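Local coordinates for protein glucoamylase (Thermoanaerobacterium thermosaccharolyticum, PDB 1LF6) that hydrolyses terminal alpha-1,4-linked glucose residues from the non-reducing ends of glucan chains, releasing beta-D-glucose, as a family 15 glycoside hydrolase, at residues G57-V62 against N131-K136; S84-E89 against D208-L213. One frame throughout, in Å; residues are numbered along the deposited sequence.

Contact 1: G57-V62 against N131-K136; sequences GAISEV and NSLIMK
The carbonyl O of G57 is held twice, by N111 ND2 and K122 NZ, right where the chain enters the strand whose I59 meets L133 and M135 and whose V62 meets L133. From there on the contact is all hydrocarbon. Strand 58-62 belongs to one antiparallel sheet and strand 132-136 to another; their axes come no closer than 10.2 Å and run nearly antiparallel, at 159°. That is too far for backbone pairing, so the two strands face each other as the layers of a beta sandwich and meet through side chains.

I59 and L133 share most of it. The CG of L133 stands anti to the backbone N (chi1 177°), and its methyl CD2 is the atom that does the touching. I59 reaches toward it, tip to tip, CD1 lying 3.6 Å from L133 CD2. The other branch of I59 joins in, with CG2 4.0 Å from the same L133 CD2. V62 arrives at a slant, its CG2 3.9 Å from L133 CD2, so this one methyl is touched by three others. Further along, I59 CD1 also reaches the base of the M135 side chain, 4.3 Å from M135 CB.

The four side chains are buried, and neighbouring strands close the layer around them: I75 and I124 touch I59, F250 touches V62, and F77 touches M135. With methyl and methylene groups alone meeting between the two segments, the sheets are joined here by shape and apolar burial, while each strand keeps its backbone bonds for partners in its own sheet.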
loop_
_atom_site.group_PDB
_atom_site.type_symbol
_atom_site.label_atom_id
_atom_site.label_comp_id
_atom_site.label_asym_id
_atom_site.label_seq_id
_atom_site.Cartn_x
_atom_site.Cartn_y
_atom_site.Cartn_z
ATOM N N GLY A 57 12.467 1.527 -12.349
ATOM C CA GLY A 57 12.670 0.743 -13.553
ATOM C C GLY A 57 12.944 -0.731 -13.364
ATOM O O GLY A 57 13.324 -1.422 -14.309
ATOM N N ALA A 58 12.741 -1.237 -12.156
ATOM C CA ALA A 58 12.998 -2.647 -11.916
ATOM C C ALA A 58 12.091 -3.258 -10.867
ATOM O O ALA A 58 11.498 -2.564 -10.038
ATOM C CB ALA A 58 14.458 -2.844 -11.514
ATOM N N ILE A 59 11.980 -4.574 -10.928
ATOM C CA ILE A 59 11.181 -5.310 -9.974
ATOM C C ILE A 59 11.777 -5.054 -8.593
ATOM O O ILE A 59 12.987 -5.183 -8.401
ATOM C CB ILE A 59 11.236 -6.820 -10.286
ATOM C CG1 ILE A 59 10.406 -7.112 -11.539
ATOM C CG2 ILE A 59 10.777 -7.631 -9.084
ATOM C CD1 ILE A 59 10.599 -8.510 -12.102
ATOM N N SER A 60 10.940 -4.652 -7.644
ATOM C CA SER A 60 11.414 -4.418 -6.289
ATOM C C SER A 60 10.935 -5.596 -5.436
ATOM O O SER A 60 11.195 -6.751 -5.781
ATOM C CB SER A 60 10.888 -3.076 -5.755
ATOM O OG SER A 60 9.513 -2.885 -6.041
ATOM N N GLU A 61 10.232 -5.330 -4.342
ATOM C CA GLU A 61 9.758 -6.418 -3.491
ATOM C C GLU A 61 8.808 -7.388 -4.199
ATOM O O GLU A 61 7.966 -6.982 -5.005
ATOM C CB GLU A 61 9.039 -5.878 -2.249
ATOM C CG GLU A 61 9.921 -5.195 -1.219
ATOM C CD GLU A 61 10.116 -3.715 -1.491
ATOM O OE1 GLU A 61 9.439 -3.181 -2.386
ATOM O OE2 GLU A 61 10.944 -3.088 -0.797
ATOM N N VAL A 62 8.962 -8.674 -3.890
ATOM C CA VAL A 62 8.110 -9.722 -4.442
ATOM C C VAL A 62 7.644 -10.524 -3.238
ATOM O O VAL A 62 8.446 -10.876 -2.369
ATOM C CB VAL A 62 8.871 -10.649 -5.425
ATOM C CG1 VAL A 62 7.905 -11.657 -6.032
ATOM C CG2 VAL A 62 9.527 -9.826 -6.527
ATOM N N ASN A 131 2.957 -20.350 -8.881
ATOM C CA ASN A 131 3.730 -19.317 -8.197
ATOM C C ASN A 131 5.037 -18.905 -8.868
ATOM O O ASN A 131 6.127 -19.256 -8.405
ATOM C CB ASN A 131 4.009 -19.760 -6.757
ATOM C CG ASN A 131 2.739 -20.108 -6.003
ATOM O OD1 ASN A 131 1.766 -19.364 -6.040
ATOM N ND2 ASN A 131 2.744 -21.240 -5.311
ATOM N N SER A 132 4.932 -18.144 -9.954
ATOM C CA SER A 132 6.123 -17.679 -10.653
ATOM C C SER A 132 5.950 -16.275 -11.221
ATOM O O SER A 132 4.882 -15.918 -11.727
ATOM C CB SER A 132 6.495 -18.644 -11.784
ATOM O OG SER A 132 5.626 -18.487 -12.889
ATOM N N LEU A 133 7.011 -15.485 -11.122
ATOM C CA LEU A 133 7.020 -14.121 -11.637
ATOM C C LEU A 133 7.757 -14.165 -12.966
ATOM O O LEU A 133 8.820 -14.782 -13.073
ATOM C CB LEU A 133 7.752 -13.180 -10.677
ATOM C CG LEU A 133 7.885 -11.732 -11.159
ATOM C CD1 LEU A 133 6.503 -11.100 -11.272
ATOM C CD2 LEU A 133 8.756 -10.947 -10.181
ATOM N N ILE A 134 7.196 -13.505 -13.973
ATOM C CA ILE A 134 7.789 -13.507 -15.300
ATOM C C ILE A 134 8.224 -12.126 -15.759
ATOM O O ILE A 134 7.528 -11.141 -15.534
ATOM C CB ILE A 134 6.785 -14.060 -16.330
ATOM C CG1 ILE A 134 6.320 -15.450 -15.899
ATOM C CG2 ILE A 134 7.422 -14.097 -17.708
ATOM C CD1 ILE A 134 5.067 -15.930 -16.601
ATOM N N MET A 135 9.381 -12.063 -16.403
ATOM C CA MET A 135 9.892 -10.811 -16.935
ATOM C C MET A 135 10.548 -11.050 -18.279
ATOM O O MET A 135 11.620 -11.651 -18.359
ATOM C CB MET A 135 10.927 -10.161 -16.009
ATOM C CG MET A 135 11.601 -8.947 -16.662
ATOM S SD MET A 135 12.950 -8.199 -15.725
ATOM C CE MET A 135 14.138 -9.561 -15.715
ATOM N N LYS A 136 9.899 -10.593 -19.340
ATOM C CA LYS A 136 10.482 -10.723 -20.664
ATOM C C LYS A 136 11.276 -9.441 -20.832
ATOM O O LYS A 136 10.803 -8.359 -20.484
ATOM C CB LYS A 136 9.399 -10.816 -21.740
ATOM C CG LYS A 136 9.953 -11.017 -23.148
ATOM C CD LYS A 136 8.859 -11.451 -24.109
ATOM C CE LYS A 136 9.426 -11.894 -25.446
ATOM N NZ LYS A 136 8.358 -12.387 -26.368
#

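Contact 2: S84-E89 against D208-L213; sequences SFVPDE and DIMTDL
Helix 209-216, a short helix lying against the seven-stranded sheet of the N-terminal beta sandwich, meets the loop that follows strand 70-80, and V86 is the loop residue that makes the join. Its CB points at the helix, and its two methyls divide the work. CG1 sits anti to the backbone N (chi1 179°) and takes both apolar partners: M210 CE at 3.7 Å and, across a slanting approach, L213 CB at 4.0 Å. CG2 instead packs against the backbone, 3.6 Å from the carbonyl L213 O.

M210 does not start out aimed at the loop. A bend at chi2 (69°) and another at chi3 (-102°) carry its terminal methyl round to V86, and the M210 and V86 side chains lie alongside each other, running opposite ways. L213, one helical turn on, faces V86 directly and is the buried member of the trio. Beyond V86, L213 also rests on I78 and Y152, and I209 on Y152 and A154, which seats the helix across strands 70-80 and 150-157 of that sheet.

Both segments also carry a helix start. D208 occupies the N-cap position of helix 209-216, whose opening is held by backbone hydrogen bonds from D212 N to D208 O (2.9 Å) and from L213 N to I209 O (3.1 Å). D88 is the N-cap of helix 89-92: its side chain caps a backbone N just beyond E89, OD2 bonds T90 OG1, and OD1 forms a salt bridge with K76 NZ.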
loop_
_atom_site.group_PDB
_atom_site.type_symbol
_atom_site.label_atom_id
_atom_site.label_comp_id
_atom_site.label_asym_id
_atom_site.label_seq_id
_atom_site.Cartn_x
_atom_site.Cartn_y
_atom_site.Cartn_z
ATOM N N SER A 84 35.141 0.256 -19.517
ATOM C CA SER A 84 35.105 1.353 -18.559
ATOM C C SER A 84 33.811 1.545 -17.766
ATOM O O SER A 84 33.742 1.189 -16.590
ATOM C CB SER A 84 35.463 2.660 -19.269
ATOM O OG SER A 84 34.665 2.843 -20.426
ATOM N N PHE A 85 32.787 2.109 -18.402
ATOM C CA PHE A 85 31.520 2.373 -17.719
ATOM C C PHE A 85 30.738 1.145 -17.247
ATOM O O PHE A 85 30.799 0.071 -17.851
ATOM C CB PHE A 85 30.623 3.251 -18.604
ATOM C CG PHE A 85 30.085 2.548 -19.818
ATOM C CD1 PHE A 85 28.987 1.697 -19.721
ATOM C CD2 PHE A 85 30.670 2.744 -21.063
ATOM C CE1 PHE A 85 28.481 1.054 -20.841
ATOM C CE2 PHE A 85 30.172 2.105 -22.192
ATOM C CZ PHE A 85 29.074 1.259 -22.079
ATOM N N VAL A 86 30.003 1.330 -16.153
ATOM C CA VAL A 86 29.179 0.281 -15.554
ATOM C C VAL A 86 27.908 0.910 -14.978
ATOM O O VAL A 86 27.871 1.274 -13.803
ATOM C CB VAL A 86 29.927 -0.436 -14.404
ATOM C CG1 VAL A 86 29.042 -1.509 -13.793
ATOM C CG2 VAL A 86 31.215 -1.048 -14.921
ATOM N N PRO A 87 26.856 1.065 -15.805
ATOM C CA PRO A 87 25.601 1.658 -15.327
ATOM C C PRO A 87 24.580 0.686 -14.740
ATOM O O PRO A 87 24.358 -0.407 -15.263
ATOM C CB PRO A 87 25.061 2.363 -16.568
ATOM C CG PRO A 87 25.468 1.442 -17.645
ATOM C CD PRO A 87 26.906 1.114 -17.278
ATOM N N ASP A 88 23.972 1.115 -13.637
ATOM C CA ASP A 88 22.938 0.360 -12.938
ATOM C C ASP A 88 21.646 0.980 -13.455
ATOM O O ASP A 88 21.399 2.164 -13.235
ATOM C CB ASP A 88 23.084 0.577 -11.428
ATOM C CG ASP A 88 21.969 -0.081 -10.612
ATOM O OD1 ASP A 88 22.173 -0.263 -9.391
ATOM O OD2 ASP A 88 20.898 -0.404 -11.168
ATOM N N GLU A 89 20.838 0.192 -14.158
ATOM C CA GLU A 89 19.593 0.701 -14.730
ATOM C C GLU A 89 18.704 1.423 -13.716
ATOM O O GLU A 89 18.056 2.413 -14.054
ATOM C CB GLU A 89 18.799 -0.436 -15.389
ATOM C CG GLU A 89 17.986 -1.283 -14.417
ATOM C CD GLU A 89 17.154 -2.350 -15.112
ATOM O OE1 GLU A 89 16.619 -2.071 -16.205
ATOM O OE2 GLU A 89 17.024 -3.461 -14.556
ATOM N N ASP A 208 30.044 -9.472 -4.594
ATOM C CA ASP A 208 28.807 -9.644 -5.343
ATOM C C ASP A 208 29.031 -9.205 -6.787
ATOM O O ASP A 208 30.026 -8.549 -7.099
ATOM C CB ASP A 208 27.685 -8.812 -4.718
ATOM C CG ASP A 208 28.080 -7.362 -4.517
ATOM O OD1 ASP A 208 27.318 -6.477 -4.946
ATOM O OD2 ASP A 208 29.148 -7.111 -3.921
ATOM N N ILE A 209 28.094 -9.556 -7.658
ATOM C CA ILE A 209 28.194 -9.221 -9.073
ATOM C C ILE A 209 28.450 -7.724 -9.306
ATOM O O ILE A 209 29.287 -7.356 -10.132
ATOM C CB ILE A 209 26.906 -9.694 -9.825
ATOM C CG1 ILE A 209 27.253 -10.129 -11.255
ATOM C CG2 ILE A 209 25.846 -8.609 -9.809
ATOM C CD1 ILE A 209 27.798 -9.039 -12.143
ATOM N N MET A 210 27.756 -6.865 -8.566
ATOM C CA MET A 210 27.916 -5.417 -8.718
ATOM C C MET A 210 29.338 -4.963 -8.396
ATOM O O MET A 210 29.913 -4.151 -9.117
ATOM C CB MET A 210 26.924 -4.680 -7.809
ATOM C CG MET A 210 26.918 -3.163 -7.964
ATOM S SD MET A 210 26.243 -2.600 -9.547
ATOM C CE MET A 210 27.724 -2.215 -10.442
ATOM N N THR A 211 29.901 -5.486 -7.311
ATOM C CA THR A 211 31.254 -5.113 -6.911
ATOM C C THR A 211 32.276 -5.660 -7.903
ATOM O O THR A 211 33.263 -4.999 -8.228
ATOM C CB THR A 211 31.599 -5.655 -5.503
ATOM O OG1 THR A 211 30.620 -5.207 -4.557
ATOM C CG2 THR A 211 32.977 -5.162 -5.068
ATOM N N ASP A 212 32.031 -6.875 -8.378
ATOM C CA ASP A 212 32.927 -7.522 -9.326
ATOM C C ASP A 212 33.073 -6.683 -10.591
ATOM O O ASP A 212 34.167 -6.577 -11.145
ATOM C CB ASP A 212 32.392 -8.914 -9.680
ATOM C CG ASP A 212 33.416 -9.771 -10.403
ATOM O OD1 ASP A 212 33.079 -10.920 -10.766
ATOM O OD2 ASP A 212 34.557 -9.304 -10.605
ATOM N N LEU A 213 31.968 -6.082 -11.032
ATOM C CA LEU A 213 31.954 -5.253 -12.234
ATOM C C LEU A 213 32.595 -3.887 -12.017
ATOM O O LEU A 213 33.205 -3.329 -12.926
ATOM C CB LEU A 213 30.519 -5.057 -12.738
ATOM C CG LEU A 213 29.719 -6.288 -13.176
ATOM C CD1 LEU A 213 28.347 -5.845 -13.651
ATOM C CD2 LEU A 213 30.443 -7.027 -14.289
#

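How the contacts relate
Going from the N terminus, the chain lays down 57-62 on the seven-stranded sheet, passes along strand 70-80 into the loop 84-89, crosses to the ten-stranded sheet at strand 93-99 and runs through it to 131-136, and much later reaches the helix that starts in 208-213. Contact 1 closes a loop of 68 residues and contact 2 one of 118 that opens inside it, so the two cross instead of nesting. Contact 1 ties sheet to sheet; contact 2 ties a connecting loop to a helix on the seven-stranded sheet. They touch by packing, A58 CB 4.0 Å from E89 OE2, and share partners: N111 ND2 bonds both G57 O and E89 OE1, and K122 NZ both G57 O and E89 OE2. Both lie away from the probable catalytic residues.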